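Local coordinates for glycoside Hydrolase (Bacteroides uniformis, PDB 5T9X), which probably hydrolyses agarose as a family 16 glycoside hydrolase in the agarose pathway of a human gut bacterium, at residues A[185-195]-A[214-224]. Residues are numbered along the deposited sequence; the frame is centred on the assembly and turned at random.
Sequences DDTQEIDIIEA and RIHLSHHVFIR
The EIDIIE signature of family 16 glycoside hydrolases, Glu189 to Glu194, pairs antiparallel with strand 215-224, whose His216 and His220 meet its acids. His216 ND1 donates to Glu194 OE1 at 2.7 Å, nearly straight at 167°. The oxygen lies in the ring plane, and carboxylate and imidazole are almost coplanar. Glu194 reaches it with CG anti to the backbone N (chi1 177°) and an extended chain; Gln306 binds its OE2. Ser218 CB packs over one face of the His216 ring.

In relatives the two glutamates of this motif act as nucleophile and acid/base, on the concave face of a β-jelly roll. Ile192 and Ile193 form a classic β-bulge opposite Val179, between Asp191 and Glu194. Glu189 OE2 lies 2.6 Å from Asp191 OD1. The His220 ring sits beside both acids: its CD2 is 3.1 Å from Glu189 OE2 and 3.2 Å from Asp191 OD2, the latter at the ring edge. Asp229 holds His220 ND1. A bound imidazole lies close to Glu189.

Glu189 and His220 also exchange two backbone bonds. Glu189 OE1 meets the edge of Phe222, 3.5 Å from CZ. Beyond it, Arg224 NE and NH1 bond weakly to Asp186 O, and Asp186 CB covers one guanidinium face.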
# COMPACT_ATOMS: atom_id res chain seq x y z
N ASP A 185 5.00 -3.19 -16.25
CA ASP A 185 5.23 -4.57 -16.75
C ASP A 185 5.11 -5.69 -15.68
O ASP A 185 5.37 -6.87 -15.98
CB ASP A 185 6.59 -4.64 -17.49
CG ASP A 185 7.80 -4.68 -16.55
OD1 ASP A 185 7.65 -4.64 -15.30
OD2 ASP A 185 8.94 -4.74 -17.07
N ASP A 186 4.75 -5.30 -14.44
CA ASP A 186 4.50 -6.19 -13.30
C ASP A 186 5.73 -6.97 -12.83
O ASP A 186 5.58 -8.01 -12.22
CB ASP A 186 3.31 -7.13 -13.56
CG ASP A 186 1.96 -6.38 -13.73
OD1 ASP A 186 1.71 -5.38 -13.03
OD2 ASP A 186 1.11 -6.80 -14.56
N THR A 187 6.94 -6.44 -13.05
CA THR A 187 8.17 -7.15 -12.62
C THR A 187 8.82 -6.60 -11.35
O THR A 187 9.69 -7.25 -10.78
CB THR A 187 9.24 -7.18 -13.74
OG1 THR A 187 9.65 -5.84 -14.07
CG2 THR A 187 8.69 -7.91 -14.99
N GLN A 188 8.43 -5.39 -10.94
CA GLN A 188 9.06 -4.75 -9.79
C GLN A 188 8.04 -3.98 -8.95
O GLN A 188 7.20 -3.24 -9.48
CB GLN A 188 10.16 -3.79 -10.24
CG GLN A 188 11.25 -4.46 -11.03
CD GLN A 188 12.36 -3.50 -11.42
OE1 GLN A 188 12.40 -2.35 -11.01
NE2 GLN A 188 13.26 -3.98 -12.22
N GLU A 189 8.16 -4.15 -7.65
CA GLU A 189 7.17 -3.65 -6.74
C GLU A 189 7.88 -3.22 -5.46
O GLU A 189 8.80 -3.90 -5.03
CB GLU A 189 6.18 -4.77 -6.49
CG GLU A 189 5.09 -4.48 -5.50
CD GLU A 189 4.25 -5.69 -5.16
OE1 GLU A 189 3.93 -6.46 -6.12
OE2 GLU A 189 3.92 -5.87 -3.95
N ILE A 190 7.47 -2.07 -4.90
CA ILE A 190 7.93 -1.58 -3.58
C ILE A 190 6.66 -1.38 -2.74
O ILE A 190 5.72 -0.68 -3.16
CB ILE A 190 8.71 -0.26 -3.70
CG1 ILE A 190 9.98 -0.49 -4.50
CG2 ILE A 190 9.10 0.25 -2.33
CD1 ILE A 190 10.77 0.74 -4.87
N ASP A 191 6.62 -2.02 -1.58
CA ASP A 191 5.45 -1.92 -0.69
C ASP A 191 5.76 -0.98 0.43
O ASP A 191 6.67 -1.24 1.20
CB ASP A 191 5.07 -3.26 -0.10
CG ASP A 191 4.80 -4.27 -1.16
OD1 ASP A 191 4.01 -4.00 -2.10
OD2 ASP A 191 5.42 -5.34 -1.08
N ILE A 192 4.97 0.08 0.53
CA ILE A 192 5.13 1.06 1.59
C ILE A 192 4.35 0.64 2.85
O ILE A 192 4.90 0.53 3.93
CB ILE A 192 4.76 2.46 1.07
CG1 ILE A 192 5.66 2.79 -0.13
CG2 ILE A 192 4.96 3.50 2.16
CD1 ILE A 192 5.31 4.05 -0.87
N ILE A 193 3.07 0.40 2.68
CA ILE A 193 2.22 -0.11 3.71
C ILE A 193 1.53 -1.35 3.18
O ILE A 193 0.84 -1.30 2.16
CB ILE A 193 1.12 0.90 4.11
CG1 ILE A 193 1.73 2.20 4.62
CG2 ILE A 193 0.25 0.29 5.22
CD1 ILE A 193 0.74 3.28 5.06
N GLU A 194 1.71 -2.46 3.88
CA GLU A 194 0.77 -3.59 3.79
C GLU A 194 0.47 -4.00 5.24
O GLU A 194 1.38 -4.27 6.01
CB GLU A 194 1.37 -4.72 2.96
CG GLU A 194 0.51 -5.97 2.87
CD GLU A 194 1.07 -7.00 1.90
OE1 GLU A 194 2.27 -7.35 2.00
OE2 GLU A 194 0.28 -7.50 1.05
N ALA A 195 -0.80 -3.92 5.62
CA ALA A 195 -1.19 -4.11 7.02
C ALA A 195 -2.59 -4.69 7.15
O ALA A 195 -3.46 -4.48 6.29
CB ALA A 195 -1.07 -2.80 7.79
N ARG A 214 1.63 -5.03 13.54
CA ARG A 214 2.62 -5.14 12.46
C ARG A 214 2.25 -4.33 11.23
O ARG A 214 1.07 -4.24 10.84
CB ARG A 214 2.81 -6.58 11.98
CG ARG A 214 3.15 -7.58 13.05
CD ARG A 214 4.62 -7.66 13.37
NE ARG A 214 4.82 -8.66 14.41
CZ ARG A 214 5.91 -9.39 14.60
NH1 ARG A 214 6.99 -9.25 13.83
NH2 ARG A 214 5.93 -10.28 15.60
N ILE A 215 3.30 -3.81 10.61
CA ILE A 215 3.24 -3.31 9.24
C ILE A 215 4.26 -4.12 8.44
O ILE A 215 5.39 -4.28 8.87
CB ILE A 215 3.60 -1.83 9.15
CG1 ILE A 215 2.79 -1.01 10.15
CG2 ILE A 215 3.35 -1.29 7.74
CD1 ILE A 215 3.36 0.38 10.34
N HIS A 216 3.84 -4.64 7.29
CA HIS A 216 4.74 -5.31 6.35
C HIS A 216 5.44 -4.29 5.47
O HIS A 216 4.79 -3.60 4.70
CB HIS A 216 3.95 -6.29 5.48
CG HIS A 216 4.79 -7.27 4.73
ND1 HIS A 216 4.46 -7.72 3.47
CD2 HIS A 216 5.95 -7.89 5.06
CE1 HIS A 216 5.38 -8.58 3.06
NE2 HIS A 216 6.29 -8.70 4.00
N LEU A 217 6.75 -4.21 5.61
CA LEU A 217 7.61 -3.33 4.83
C LEU A 217 8.42 -4.23 3.89
O LEU A 217 9.32 -4.95 4.33
CB LEU A 217 8.56 -2.60 5.76
CG LEU A 217 7.92 -1.85 6.91
CD1 LEU A 217 8.99 -1.41 7.87
CD2 LEU A 217 7.13 -0.63 6.42
N SER A 218 8.12 -4.17 2.61
CA SER A 218 8.68 -5.12 1.69
C SER A 218 8.80 -4.58 0.27
O SER A 218 8.47 -3.44 -0.00
CB SER A 218 7.79 -6.37 1.67
OG SER A 218 8.55 -7.52 1.31
N HIS A 219 9.31 -5.43 -0.60
CA HIS A 219 9.32 -5.18 -2.03
C HIS A 219 9.32 -6.54 -2.71
O HIS A 219 9.62 -7.54 -2.05
CB HIS A 219 10.57 -4.34 -2.40
CG HIS A 219 11.83 -5.12 -2.45
ND1 HIS A 219 12.62 -5.32 -1.35
CD2 HIS A 219 12.47 -5.71 -3.49
CE1 HIS A 219 13.69 -6.02 -1.69
NE2 HIS A 219 13.62 -6.27 -2.99
N HIS A 220 8.97 -6.57 -3.99
CA HIS A 220 9.00 -7.81 -4.74
C HIS A 220 9.72 -7.59 -6.06
O HIS A 220 9.67 -6.49 -6.63
CB HIS A 220 7.59 -8.34 -5.04
CG HIS A 220 6.76 -8.64 -3.84
ND1 HIS A 220 6.50 -9.92 -3.41
CD2 HIS A 220 6.12 -7.82 -2.97
CE1 HIS A 220 5.74 -9.88 -2.32
NE2 HIS A 220 5.50 -8.61 -2.03
N VAL A 221 10.37 -8.65 -6.54
CA VAL A 221 10.84 -8.74 -7.90
C VAL A 221 10.24 -10.03 -8.48
O VAL A 221 10.20 -11.03 -7.80
CB VAL A 221 12.36 -8.77 -7.92
CG1 VAL A 221 12.85 -8.87 -9.34
CG2 VAL A 221 12.90 -7.48 -7.36
N PHE A 222 9.78 -9.98 -9.73
CA PHE A 222 9.08 -11.10 -10.36
C PHE A 222 9.66 -11.45 -11.71
O PHE A 222 10.14 -10.58 -12.43
CB PHE A 222 7.61 -10.80 -10.66
CG PHE A 222 6.81 -10.31 -9.48
CD1 PHE A 222 6.15 -11.20 -8.65
CD2 PHE A 222 6.63 -8.95 -9.26
CE1 PHE A 222 5.37 -10.75 -7.59
CE2 PHE A 222 5.86 -8.50 -8.20
CZ PHE A 222 5.23 -9.41 -7.36
N ILE A 223 9.58 -12.73 -12.05
CA ILE A 223 9.64 -13.18 -13.43
C ILE A 223 8.20 -13.55 -13.77
O ILE A 223 7.56 -14.27 -13.03
CB ILE A 223 10.49 -14.44 -13.63
CG1 ILE A 223 11.88 -14.31 -12.99
CG2 ILE A 223 10.60 -14.76 -15.12
CD1 ILE A 223 12.85 -13.49 -13.80
N ARG A 224 7.72 -13.11 -14.92
CA ARG A 224 6.32 -13.35 -15.26
C ARG A 224 5.95 -14.79 -15.69
O ARG A 224 4.87 -15.30 -15.28
CB ARG A 224 5.84 -12.29 -16.27
CG ARG A 224 5.60 -10.95 -15.57
CD ARG A 224 4.32 -11.05 -14.73
NE ARG A 224 4.42 -10.58 -13.34
CZ ARG A 224 3.49 -10.81 -12.41
NH1 ARG A 224 3.63 -10.33 -11.17
NH2 ARG A 224 2.40 -11.53 -12.71